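Local structure of DyP2 (Amycolatopsis sp. ATCC 39116, 4G2C) at residues E146-P151 with N414-T419; I351-P356 with A428-P433; A187-P190 with T194-G197. The protein acts as a multifunctional heme-dependent dye peroxidase that probably uses hydrogen peroxide to oxidise dyes and perhaps manganese and lignin-related compounds. One frame throughout, in Å; residues are numbered along the deposited sequence.

Interaction 1 of 3, residues E146-P151 with N414-T419; sequences EKLADP and NQFEFT. With HEM (protoporphyrin IX containing Fe), chain C; ACT (acetate ion), chain M; ACT (acetate ion), chain B; ACT (acetate ion), chain E.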
loop_
_atom_site.group_PDB
_atom_site.type_symbol
_atom_site.label_atom_id
_atom_site.label_comp_id
_atom_site.label_asym_id
_atom_site.label_seq_id
_atom_site.Cartn_x
_atom_site.Cartn_y
_atom_site.Cartn_z
ATOM N N GLU A 146 -17.708 -4.055 -9.394
ATOM C CA GLU A 146 -18.607 -2.977 -9.768
ATOM C C GLU A 146 -18.354 -1.703 -8.964
ATOM O O GLU A 146 -18.216 -0.626 -9.539
ATOM C CB GLU A 146 -20.065 -3.412 -9.635
ATOM C CG GLU A 146 -20.892 -3.060 -10.845
ATOM C CD GLU A 146 -22.380 -3.270 -10.611
ATOM O OE1 GLU A 146 -22.830 -4.443 -10.623
ATOM O OE2 GLU A 146 -23.094 -2.255 -10.415
ATOM N N LYS A 147 -18.283 -1.806 -7.641
ATOM C CA LYS A 147 -18.203 -0.579 -6.849
ATOM C C LYS A 147 -16.852 0.154 -6.987
ATOM O O LYS A 147 -16.771 1.366 -6.760
ATOM C CB LYS A 147 -18.547 -0.846 -5.385
ATOM C CG LYS A 147 -17.451 -1.547 -4.606
ATOM C CD LYS A 147 -17.899 -1.839 -3.178
ATOM C CE LYS A 147 -16.837 -2.607 -2.424
ATOM N NZ LYS A 147 -17.294 -3.017 -1.058
ATOM N N LEU A 148 -15.813 -0.575 -7.389
ATOM C CA LEU A 148 -14.476 0.003 -7.550
ATOM C C LEU A 148 -14.221 0.456 -8.985
ATOM O O LEU A 148 -13.189 1.078 -9.283
ATOM C CB LEU A 148 -13.403 -1.015 -7.147
ATOM C CG LEU A 148 -13.509 -1.547 -5.716
ATOM C CD1 LEU A 148 -12.463 -2.631 -5.454
ATOM C CD2 LEU A 148 -13.386 -0.406 -4.711
ATOM N N ALA A 149 -15.176 0.145 -9.860
ATOM C CA ALA A 149 -15.033 0.347 -11.298
ATOM C C ALA A 149 -13.826 -0.400 -11.852
ATOM O O ALA A 149 -13.147 0.090 -12.746
ATOM C CB ALA A 149 -14.972 1.865 -11.652
ATOM N N ASP A 150 -13.551 -1.577 -11.296
ATOM C CA ASP A 150 -12.485 -2.452 -11.790
ATOM C C ASP A 150 -12.834 -3.069 -13.145
ATOM O O ASP A 150 -14.003 -3.202 -13.507
ATOM C CB ASP A 150 -12.236 -3.606 -10.809
ATOM C CG ASP A 150 -11.295 -3.231 -9.673
ATOM O OD1 ASP A 150 -10.528 -2.233 -9.796
ATOM O OD2 ASP A 150 -11.316 -3.949 -8.653
ATOM N N PRO A 151 -11.815 -3.457 -13.904
ATOM C CA PRO A 151 -12.150 -4.279 -15.063
ATOM C C PRO A 151 -12.865 -5.552 -14.605
ATOM O O PRO A 151 -12.570 -6.058 -13.513
ATOM C CB PRO A 151 -10.782 -4.606 -15.678
ATOM C CG PRO A 151 -9.739 -4.005 -14.727
ATOM C CD PRO A 151 -10.425 -2.981 -13.916
ATOM N N ASN A 414 -14.002 0.521 4.873
ATOM C CA ASN A 414 -13.821 1.894 5.340
ATOM C C ASN A 414 -12.420 2.427 5.076
ATOM O O ASN A 414 -12.126 3.574 5.389
ATOM C CB ASN A 414 -14.136 2.012 6.836
ATOM C CG ASN A 414 -14.288 3.464 7.292
ATOM O OD1 ASN A 414 -15.026 4.248 6.684
ATOM N ND2 ASN A 414 -13.584 3.824 8.358
ATOM N N GLN A 415 -11.561 1.579 4.520
ATOM C CA GLN A 415 -10.161 1.927 4.357
ATOM C C GLN A 415 -9.727 1.780 2.896
ATOM O O GLN A 415 -9.812 2.759 2.147
ATOM C CB GLN A 415 -9.269 1.141 5.333
ATOM C CG GLN A 415 -9.237 1.741 6.733
ATOM C CD GLN A 415 -8.443 0.906 7.708
ATOM O OE1 GLN A 415 -8.769 -0.256 7.947
ATOM N NE2 GLN A 415 -7.371 1.483 8.258
ATOM N N PHE A 416 -9.304 0.589 2.460
ATOM C CA PHE A 416 -8.923 0.484 1.044
ATOM C C PHE A 416 -10.066 0.864 0.111
ATOM O O PHE A 416 -9.895 1.710 -0.758
ATOM C CB PHE A 416 -8.396 -0.883 0.604
ATOM C CG PHE A 416 -8.437 -1.050 -0.898
ATOM C CD1 PHE A 416 -7.506 -0.404 -1.703
ATOM C CD2 PHE A 416 -9.455 -1.781 -1.505
ATOM C CE1 PHE A 416 -7.563 -0.500 -3.082
ATOM C CE2 PHE A 416 -9.523 -1.894 -2.890
ATOM C CZ PHE A 416 -8.572 -1.250 -3.681
ATOM N N GLU A 417 -11.223 0.220 0.281
ATOM C CA GLU A 417 -12.357 0.475 -0.610
ATOM C C GLU A 417 -12.903 1.886 -0.538
ATOM O O GLU A 417 -13.282 2.447 -1.551
ATOM C CB GLU A 417 -13.484 -0.525 -0.381
ATOM C CG GLU A 417 -13.093 -1.960 -0.687
ATOM C CD GLU A 417 -14.265 -2.885 -0.544
ATOM O OE1 GLU A 417 -15.194 -2.525 0.225
ATOM O OE2 GLU A 417 -14.269 -3.943 -1.218
ATOM N N PHE A 418 -12.970 2.452 0.664
ATOM C CA PHE A 418 -13.360 3.847 0.821
ATOM C C PHE A 418 -12.433 4.730 -0.024
ATOM O O PHE A 418 -12.884 5.566 -0.821
ATOM C CB PHE A 418 -13.283 4.253 2.311
ATOM C CG PHE A 418 -14.086 5.485 2.659
ATOM C CD1 PHE A 418 -13.531 6.756 2.537
ATOM C CD2 PHE A 418 -15.403 5.372 3.101
ATOM C CE1 PHE A 418 -14.275 7.901 2.863
ATOM C CE2 PHE A 418 -16.160 6.502 3.420
ATOM C CZ PHE A 418 -15.591 7.772 3.298
ATOM N N THR A 419 -11.127 4.544 0.154
ATOM C CA THR A 419 -10.123 5.398 -0.488
ATOM C C THR A 419 -10.205 5.300 -2.015
ATOM O O THR A 419 -10.177 6.312 -2.725
ATOM C CB THR A 419 -8.705 5.034 -0.006
ATOM O OG1 THR A 419 -8.584 5.339 1.395
ATOM C CG2 THR A 419 -7.639 5.785 -0.796
HETATM C CHA HEM C . 1.288 7.693 -1.732
HETATM C CHB HEM C . 2.117 5.959 -6.196
HETATM C CHC HEM C . -1.628 2.895 -5.766
HETATM C CHD HEM C . -2.905 5.167 -1.688
HETATM C C1A HEM C . 1.851 7.483 -2.968
HETATM C C2A HEM C . 3.032 8.150 -3.474
HETATM C C3A HEM C . 3.257 7.664 -4.701
HETATM C C4A HEM C . 2.236 6.678 -5.011
HETATM C CMA HEM C . 4.402 8.068 -5.645
HETATM C CAA HEM C . 3.856 9.220 -2.702
HETATM C CBA HEM C . 4.862 8.520 -1.784
HETATM C CGA HEM C . 4.254 8.155 -0.449
HETATM O O1A HEM C . 3.696 9.028 0.241
HETATM O O2A HEM C . 4.322 6.974 -0.049
HETATM C C1B HEM C . 1.181 4.980 -6.498
HETATM C C2B HEM C . 1.087 4.178 -7.716
HETATM C C3B HEM C . 0.045 3.334 -7.576
HETATM C C4B HEM C . -0.540 3.554 -6.276
HETATM C CMB HEM C . 2.020 4.315 -8.946
HETATM C CAB HEM C . -0.484 2.261 -8.554
HETATM C CBB HEM C . 0.292 1.773 -9.524
HETATM C C1C HEM C . -2.344 3.300 -4.661
HETATM C C2C HEM C . -3.659 2.816 -4.274
HETATM C C3C HEM C . -3.998 3.439 -3.132
HETATM C C4C HEM C . -2.914 4.332 -2.774
HETATM C CMC HEM C . -4.492 1.741 -5.029
HETATM C CAC HEM C . -5.318 3.297 -2.337
HETATM C CBC HEM C . -6.436 2.830 -2.915
HETATM C C1D HEM C . -1.881 6.004 -1.297
HETATM C C2D HEM C . -1.833 6.678 -0.026
HETATM C C3D HEM C . -0.517 7.440 -0.053
HETATM C C4D HEM C . 0.086 7.175 -1.322
HETATM C CMD HEM C . -2.878 6.615 1.101
HETATM C CAD HEM C . 0.053 8.351 1.015
HETATM C CBD HEM C . -0.761 9.623 0.891
HETATM C CGD HEM C . -0.305 10.473 2.045
HETATM O O1D HEM C . -0.407 9.991 3.203
HETATM O O2D HEM C . 0.197 11.598 1.779
HETATM N NA HEM C . 1.400 6.593 -3.915
HETATM N NB HEM C . 0.172 4.561 -5.652
HETATM N NC HEM C . -1.920 4.227 -3.722
HETATM N ND HEM C . -0.739 6.324 -2.022
HETATM FE FE HEM C . -0.335 5.552 -3.977
HETATM C C ACT M . -17.317 1.170 0.062
HETATM O O ACT M . -17.476 0.074 -0.548
HETATM O OXT ACT M . -18.324 1.902 0.224
HETATM C CH3 ACT M . -15.998 1.597 0.603
HETATM C C ACT B . -17.230 -6.520 -2.043
HETATM O O ACT B . -16.328 -7.388 -1.795
HETATM O OXT ACT B . -16.924 -5.312 -1.883
HETATM C CH3 ACT B . -18.624 -6.880 -2.497
HETATM C C ACT E . -10.886 2.175 10.793
HETATM O O ACT E . -10.761 3.079 11.665
HETATM O OXT ACT E . -11.558 2.408 9.753
HETATM C CH3 ACT E . -10.242 0.847 10.981
#
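E417 and K147 meet as opposite charges where the last turn of helix 145-148 faces the first turn of helix 416-424. E417 CB lies 3.4 Å from the methyl carbon CH3 of an acetate, probably from the crystallisation liquor. CG stands beside the backbone N (chi1 -63°), which sends the extended chain toward K147, and passes L148 CD2 at 4.3 Å. CD lies 3.1 Å from K147 NZ. OE1 takes the ammonium in a salt bridge, NZ to OE1 2.5 Å, short enough to be read with caution. The lysine arrives at about a right angle, from above the carboxylate plane and 41° out of it. OE1 is also bound by the hydroxyl of S136 and OE2 is hydrogen-bonded elsewhere in the structure, so the buried carboxylate does not depend on the lysine alone, whose flexible chain suits the exposed side. NZ also donates to the same acetate's O at 3.1 Å.

The rest is apolar. L148 CD1 touches F416 CE2 at 4.0 Å, at the ring's edge and near its plane, while CE1, across the ring from CE2, lies 3.5 Å from the heme vinyl carbon CBC, which stands obliquely to the ring. Leucine and phenylalanine suit this buried place, each offering hydrocarbon to the other, and the ring also to the vinyl. A Schellman motif at A149 ends the first helix; Q415 is the N-cap of the second, its carbonyl O accepting N and OG1 of T419 from opposite faces. F416 and T419 form part of the heme-pocket wall of a dye-decolorising peroxidase.

Interaction 2 of 3, residues I351-P356 with A428-P433; sequences IRKTNP and AFPFPP. With HEM (protoporphyrin IX containing Fe), chain C.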
loop_
_atom_site.group_PDB
_atom_site.type_symbol
_atom_site.label_atom_id
_atom_site.label_comp_id
_atom_site.label_asym_id
_atom_site.label_seq_id
_atom_site.Cartn_x
_atom_site.Cartn_y
_atom_site.Cartn_z
ATOM N N ILE A 351 -1.741 11.931 -3.904
ATOM C CA ILE A 351 -1.635 11.874 -2.449
ATOM C C ILE A 351 -2.673 12.755 -1.747
ATOM O O ILE A 351 -3.037 12.490 -0.595
ATOM C CB ILE A 351 -0.195 12.216 -1.943
ATOM C CG1 ILE A 351 0.161 13.693 -2.191
ATOM C CG2 ILE A 351 0.833 11.280 -2.581
ATOM C CD1 ILE A 351 1.489 14.124 -1.512
ATOM N N ARG A 352 -3.157 13.789 -2.439
ATOM C CA ARG A 352 -4.141 14.700 -1.857
ATOM C C ARG A 352 -5.535 14.069 -1.935
ATOM O O ARG A 352 -6.315 14.169 -0.991
ATOM C CB ARG A 352 -4.109 16.083 -2.538
ATOM C CG ARG A 352 -4.941 17.154 -1.796
ATOM C CD ARG A 352 -4.748 18.599 -2.331
ATOM N NE ARG A 352 -5.560 19.558 -1.580
ATOM C CZ ARG A 352 -5.274 20.850 -1.420
ATOM N NH1 ARG A 352 -4.184 21.378 -1.968
ATOM N NH2 ARG A 352 -6.086 21.618 -0.701
ATOM N N LYS A 353 -5.825 13.417 -3.061
ATOM C CA LYS A 353 -7.020 12.590 -3.225
ATOM C C LYS A 353 -7.062 11.507 -2.130
ATOM O O LYS A 353 -8.096 11.285 -1.505
ATOM C CB LYS A 353 -7.039 11.901 -4.602
ATOM C CG LYS A 353 -7.349 12.774 -5.837
ATOM C CD LYS A 353 -8.826 13.259 -5.926
ATOM C CE LYS A 353 -9.762 12.170 -6.410
ATOM N NZ LYS A 353 -11.162 12.610 -6.660
ATOM N N THR A 354 -5.931 10.847 -1.895
ATOM C CA THR A 354 -5.914 9.663 -1.042
ATOM C C THR A 354 -5.600 9.972 0.428
ATOM O O THR A 354 -5.759 9.124 1.303
ATOM C CB THR A 354 -4.952 8.609 -1.585
ATOM O OG1 THR A 354 -3.614 9.117 -1.550
ATOM C CG2 THR A 354 -5.322 8.272 -3.027
ATOM N N ASN A 355 -5.145 11.188 0.684
ATOM C CA ASN A 355 -5.016 11.697 2.042
ATOM C C ASN A 355 -5.016 13.214 2.024
ATOM O O ASN A 355 -3.957 13.850 1.946
ATOM C CB ASN A 355 -3.754 11.174 2.733
ATOM C CG ASN A 355 -3.598 11.723 4.141
ATOM O OD1 ASN A 355 -4.490 12.415 4.643
ATOM N ND2 ASN A 355 -2.471 11.410 4.795
ATOM N N PRO A 356 -6.214 13.799 2.087
ATOM C CA PRO A 356 -6.412 15.243 2.193
ATOM C C PRO A 356 -5.845 15.840 3.488
ATOM O O PRO A 356 -5.844 17.057 3.622
ATOM C CB PRO A 356 -7.947 15.394 2.200
ATOM C CG PRO A 356 -8.492 14.080 1.726
ATOM C CD PRO A 356 -7.486 13.052 2.144
ATOM N N ALA A 428 -16.067 14.388 -7.228
ATOM C CA ALA A 428 -16.393 15.483 -6.310
ATOM C C ALA A 428 -15.361 15.742 -5.198
ATOM O O ALA A 428 -15.388 16.800 -4.565
ATOM C CB ALA A 428 -17.767 15.267 -5.698
ATOM N N PHE A 429 -14.461 14.787 -4.961
ATOM C CA PHE A 429 -13.616 14.819 -3.766
ATOM C C PHE A 429 -12.175 15.105 -4.121
ATOM O O PHE A 429 -11.704 14.674 -5.170
ATOM C CB PHE A 429 -13.716 13.478 -3.030
ATOM C CG PHE A 429 -13.062 13.470 -1.685
ATOM C CD1 PHE A 429 -13.757 13.903 -0.563
ATOM C CD2 PHE A 429 -11.747 13.025 -1.535
ATOM C CE1 PHE A 429 -13.157 13.904 0.682
ATOM C CE2 PHE A 429 -11.135 13.006 -0.279
ATOM C CZ PHE A 429 -11.842 13.439 0.828
ATOM N N PRO A 430 -11.474 15.862 -3.261
ATOM C CA PRO A 430 -12.021 16.511 -2.059
ATOM C C PRO A 430 -12.773 17.808 -2.409
ATOM O O PRO A 430 -12.733 18.245 -3.563
ATOM C CB PRO A 430 -10.764 16.833 -1.244
ATOM C CG PRO A 430 -9.731 17.114 -2.284
ATOM C CD PRO A 430 -10.035 16.145 -3.427
ATOM N N PHE A 431 -13.456 18.411 -1.437
ATOM C CA PHE A 431 -14.331 19.554 -1.734
ATOM C C PHE A 431 -13.526 20.827 -1.855
ATOM O O PHE A 431 -12.931 21.276 -0.878
ATOM C CB PHE A 431 -15.376 19.734 -0.637
ATOM C CG PHE A 431 -16.341 18.591 -0.525
ATOM C CD1 PHE A 431 -16.311 17.552 -1.434
ATOM C CD2 PHE A 431 -17.289 18.574 0.474
ATOM C CE1 PHE A 431 -17.207 16.494 -1.338
ATOM C CE2 PHE A 431 -18.196 17.520 0.579
ATOM C CZ PHE A 431 -18.156 16.481 -0.331
ATOM N N PRO A 432 -13.475 21.416 -3.057
ATOM C CA PRO A 432 -12.779 22.710 -3.127
ATOM C C PRO A 432 -13.675 23.787 -2.530
ATOM O O PRO A 432 -14.896 23.613 -2.519
ATOM C CB PRO A 432 -12.595 22.949 -4.633
ATOM C CG PRO A 432 -13.035 21.659 -5.322
ATOM C CD PRO A 432 -13.933 20.940 -4.372
ATOM N N PRO A 433 -13.082 24.882 -2.032
ATOM C CA PRO A 433 -13.902 25.972 -1.475
ATOM C C PRO A 433 -14.935 26.533 -2.471
ATOM O O PRO A 433 -15.980 26.985 -2.028
ATOM C CB PRO A 433 -12.869 27.050 -1.085
ATOM C CG PRO A 433 -11.574 26.294 -0.902
ATOM C CD PRO A 433 -11.634 25.150 -1.918
HETATM C CHA HEM C . 1.288 7.693 -1.732
HETATM C CHB HEM C . 2.117 5.959 -6.196
HETATM C CHC HEM C . -1.628 2.895 -5.766
HETATM C CHD HEM C . -2.905 5.167 -1.688
HETATM C C1A HEM C . 1.851 7.483 -2.968
HETATM C C2A HEM C . 3.032 8.150 -3.474
HETATM C C3A HEM C . 3.257 7.664 -4.701
HETATM C C4A HEM C . 2.236 6.678 -5.011
HETATM C CMA HEM C . 4.402 8.068 -5.645
HETATM C CAA HEM C . 3.856 9.220 -2.702
HETATM C CBA HEM C . 4.862 8.520 -1.784
HETATM C CGA HEM C . 4.254 8.155 -0.449
HETATM O O1A HEM C . 3.696 9.028 0.241
HETATM O O2A HEM C . 4.322 6.974 -0.049
HETATM C C1B HEM C . 1.181 4.980 -6.498
HETATM C C2B HEM C . 1.087 4.178 -7.716
HETATM C C3B HEM C . 0.045 3.334 -7.576
HETATM C C4B HEM C . -0.540 3.554 -6.276
HETATM C CMB HEM C . 2.020 4.315 -8.946
HETATM C CAB HEM C . -0.484 2.261 -8.554
HETATM C CBB HEM C . 0.292 1.773 -9.524
HETATM C C1C HEM C . -2.344 3.300 -4.661
HETATM C C2C HEM C . -3.659 2.816 -4.274
HETATM C C3C HEM C . -3.998 3.439 -3.132
HETATM C C4C HEM C . -2.914 4.332 -2.774
HETATM C CMC HEM C . -4.492 1.741 -5.029
HETATM C CAC HEM C . -5.318 3.297 -2.337
HETATM C CBC HEM C . -6.436 2.830 -2.915
HETATM C C1D HEM C . -1.881 6.004 -1.297
HETATM C C2D HEM C . -1.833 6.678 -0.026
HETATM C C3D HEM C . -0.517 7.440 -0.053
HETATM C C4D HEM C . 0.086 7.175 -1.322
HETATM C CMD HEM C . -2.878 6.615 1.101
HETATM C CAD HEM C . 0.053 8.351 1.015
HETATM C CBD HEM C . -0.761 9.623 0.891
HETATM C CGD HEM C . -0.305 10.473 2.045
HETATM O O1D HEM C . -0.407 9.991 3.203
HETATM O O2D HEM C . 0.197 11.598 1.779
HETATM N NA HEM C . 1.400 6.593 -3.915
HETATM N NB HEM C . 0.172 4.561 -5.652
HETATM N NC HEM C . -1.920 4.227 -3.722
HETATM N ND HEM C . -0.739 6.324 -2.022
HETATM FE FE HEM C . -0.335 5.552 -3.977
#
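K353 and F429 are joined by the one hydrogen bond that crosses this contact, from the lysine NZ to the phenylalanine carbonyl O at 2.6 Å. The lysine chain gets there by folding twice, at chi2 and chi3 (-77°), and its ammonium meets the oxygen tilted 27° from the carbonyl plane. NZ also donates to the carbonyl of G439, so a buried positive charge is met by neutral backbone oxygens, a task for which a long, pliable lysine is well suited. A second polar atom, the carbonyl O of K353, lies at the edge of the F429 ring, 3.7 Å from CE2, where the weakly positive ring hydrogens are.

Apolar contacts make up the rest. P356 CG approaches the F429 ring obliquely, 3.5 Å from CE2. P430, which follows a cis peptide bond, folds back so that its CB sits 3.8 Å above the centre of one ring face. P430 CD also touches the lysine's CD at 4.0 Å. Rigid prolines offer compact hydrocarbon surfaces to the aromatic ring and the lysine methylenes.

The heme is met from another side: N355, the first residue after the helix, donates from ND2 to propionate O1D at 3.0 Å in a nearly straight bond (169°). Helix 350-354 is thus wedged between cofactor and loop; helix 416-424 packs alongside, T419 touching T354 and W423 stacked on F429 and touching P356.

Interaction 3 of 3, residues A187-P190 with T194-G197; sequences ALRP and TVVG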
loop_
_atom_site.group_PDB
_atom_site.type_symbol
_atom_site.label_atom_id
_atom_site.label_comp_id
_atom_site.label_asym_id
_atom_site.label_seq_id
_atom_site.Cartn_x
_atom_site.Cartn_y
_atom_site.Cartn_z
ATOM N N ALA A 187 8.992 -28.301 1.099
ATOM C CA ALA A 187 9.165 -29.505 1.895
ATOM C C ALA A 187 7.874 -29.891 2.620
ATOM O O ALA A 187 7.492 -31.067 2.626
ATOM C CB ALA A 187 10.307 -29.318 2.897
ATOM N N LEU A 188 7.206 -28.899 3.211
ATOM C CA LEU A 188 5.996 -29.122 4.015
ATOM C C LEU A 188 4.707 -29.251 3.199
ATOM O O LEU A 188 3.655 -29.620 3.735
ATOM C CB LEU A 188 5.816 -27.998 5.041
ATOM C CG LEU A 188 6.848 -27.887 6.168
ATOM C CD1 LEU A 188 6.603 -26.625 6.989
ATOM C CD2 LEU A 188 6.819 -29.123 7.068
ATOM N N ARG A 189 4.767 -28.940 1.912
ATOM C CA ARG A 189 3.528 -28.843 1.152
ATOM C C ARG A 189 3.022 -30.179 0.613
ATOM O O ARG A 189 3.715 -30.852 -0.150
ATOM C CB ARG A 189 3.649 -27.826 0.024
ATOM C CG ARG A 189 2.319 -27.485 -0.598
ATOM C CD ARG A 189 2.513 -26.635 -1.830
ATOM N NE ARG A 189 3.468 -27.258 -2.742
ATOM C CZ ARG A 189 3.133 -28.116 -3.703
ATOM N NH1 ARG A 189 1.863 -28.451 -3.889
ATOM N NH2 ARG A 189 4.070 -28.637 -4.487
ATOM N N PRO A 190 1.798 -30.559 1.011
ATOM C CA PRO A 190 1.147 -31.762 0.488
ATOM C C PRO A 190 0.603 -31.506 -0.915
ATOM O O PRO A 190 0.417 -30.349 -1.315
ATOM C CB PRO A 190 -0.008 -31.971 1.464
ATOM C CG PRO A 190 -0.367 -30.562 1.886
ATOM C CD PRO A 190 0.941 -29.834 1.965
ATOM N N THR A 194 -2.412 -26.850 -3.726
ATOM C CA THR A 194 -1.852 -26.440 -4.993
ATOM C C THR A 194 -1.455 -24.970 -4.986
ATOM O O THR A 194 -1.994 -24.146 -4.226
ATOM C CB THR A 194 -2.831 -26.699 -6.138
ATOM O OG1 THR A 194 -4.112 -26.162 -5.786
ATOM C CG2 THR A 194 -2.971 -28.214 -6.386
ATOM N N VAL A 195 -0.482 -24.663 -5.827
ATOM C CA VAL A 195 -0.132 -23.297 -6.113
ATOM C C VAL A 195 -0.874 -22.861 -7.366
ATOM O O VAL A 195 -0.528 -23.280 -8.465
ATOM C CB VAL A 195 1.358 -23.187 -6.381
ATOM C CG1 VAL A 195 1.715 -21.743 -6.684
ATOM C CG2 VAL A 195 2.135 -23.728 -5.196
ATOM N N VAL A 196 -1.891 -22.021 -7.210
ATOM C CA VAL A 196 -2.681 -21.602 -8.356
ATOM C C VAL A 196 -2.067 -20.406 -9.057
ATOM O O VAL A 196 -2.475 -20.056 -10.168
ATOM C CB VAL A 196 -4.127 -21.247 -7.956
ATOM C CG1 VAL A 196 -4.571 -22.064 -6.748
ATOM C CG2 VAL A 196 -4.251 -19.763 -7.667
ATOM N N GLY A 197 -1.091 -19.774 -8.412
ATOM C CA GLY A 197 -0.488 -18.566 -8.950
ATOM C C GLY A 197 0.688 -18.085 -8.135
ATOM O O GLY A 197 0.775 -18.366 -6.940
#
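R189 reaches toward T194 and V195 because its chain first runs straight and then turns: CG lies opposite the backbone N (chi1 -168°), chi2 is extended too, and the bend comes at chi3 (52°). A further quarter-turn about chi4 (90°) sets the guanidinium across the line of the methylenes. On the strand, V195 has its CG2 branch beside the backbone N, and it is this methyl that faces the arginine.

The approach is loose, with no hydrogen bond across the segments. CD of R189 lies 4.5 Å from CG2 of V195, aliphatic against aliphatic, and NH1 of R189 comes no nearer than 4.4 Å to CA of T194, which sits obliquely to the guanidinium plane. Arginine suits this place because its methylenes can lie by a valine, a residue fitted to an extended strand, while its charged end remains near the surface.

The turn leaving helix 175-188 is laid beside the beginning of strand 193-205 in the DyP alpha+beta barrel domain. That strand pairs with strand 66-74, T194 bonding to G73, and carries a classic beta bulge at V196 and G197, both facing F71.

The polar hold on the arginine comes from just beyond the two segments: NH1 bonds to the carbonyl of V193 and NH2 forms a salt bridge with E186. The guanidinium is held by these bonds, and the two segments themselves meet only loosely.

Interactions 1 and 2 belong to the buried heme environment, whereas interaction 3 is a surface contact at the far side of the chain from interaction 2, their centres about 44 Å apart. The first two alternate along the sequence and touch, T419 CG2 lying 4.0 Å from T354 CB, with helix 416-424 serving both. Each combines a lysine with apolar packing, but in interaction 1 the exposed lysine meets a buried carboxylate, while in interaction 2 the charge is taken by backbone carbonyls in the interior. Interaction 3 joins segments close in sequence, within the barrel domain, and has no direct polar bond between them.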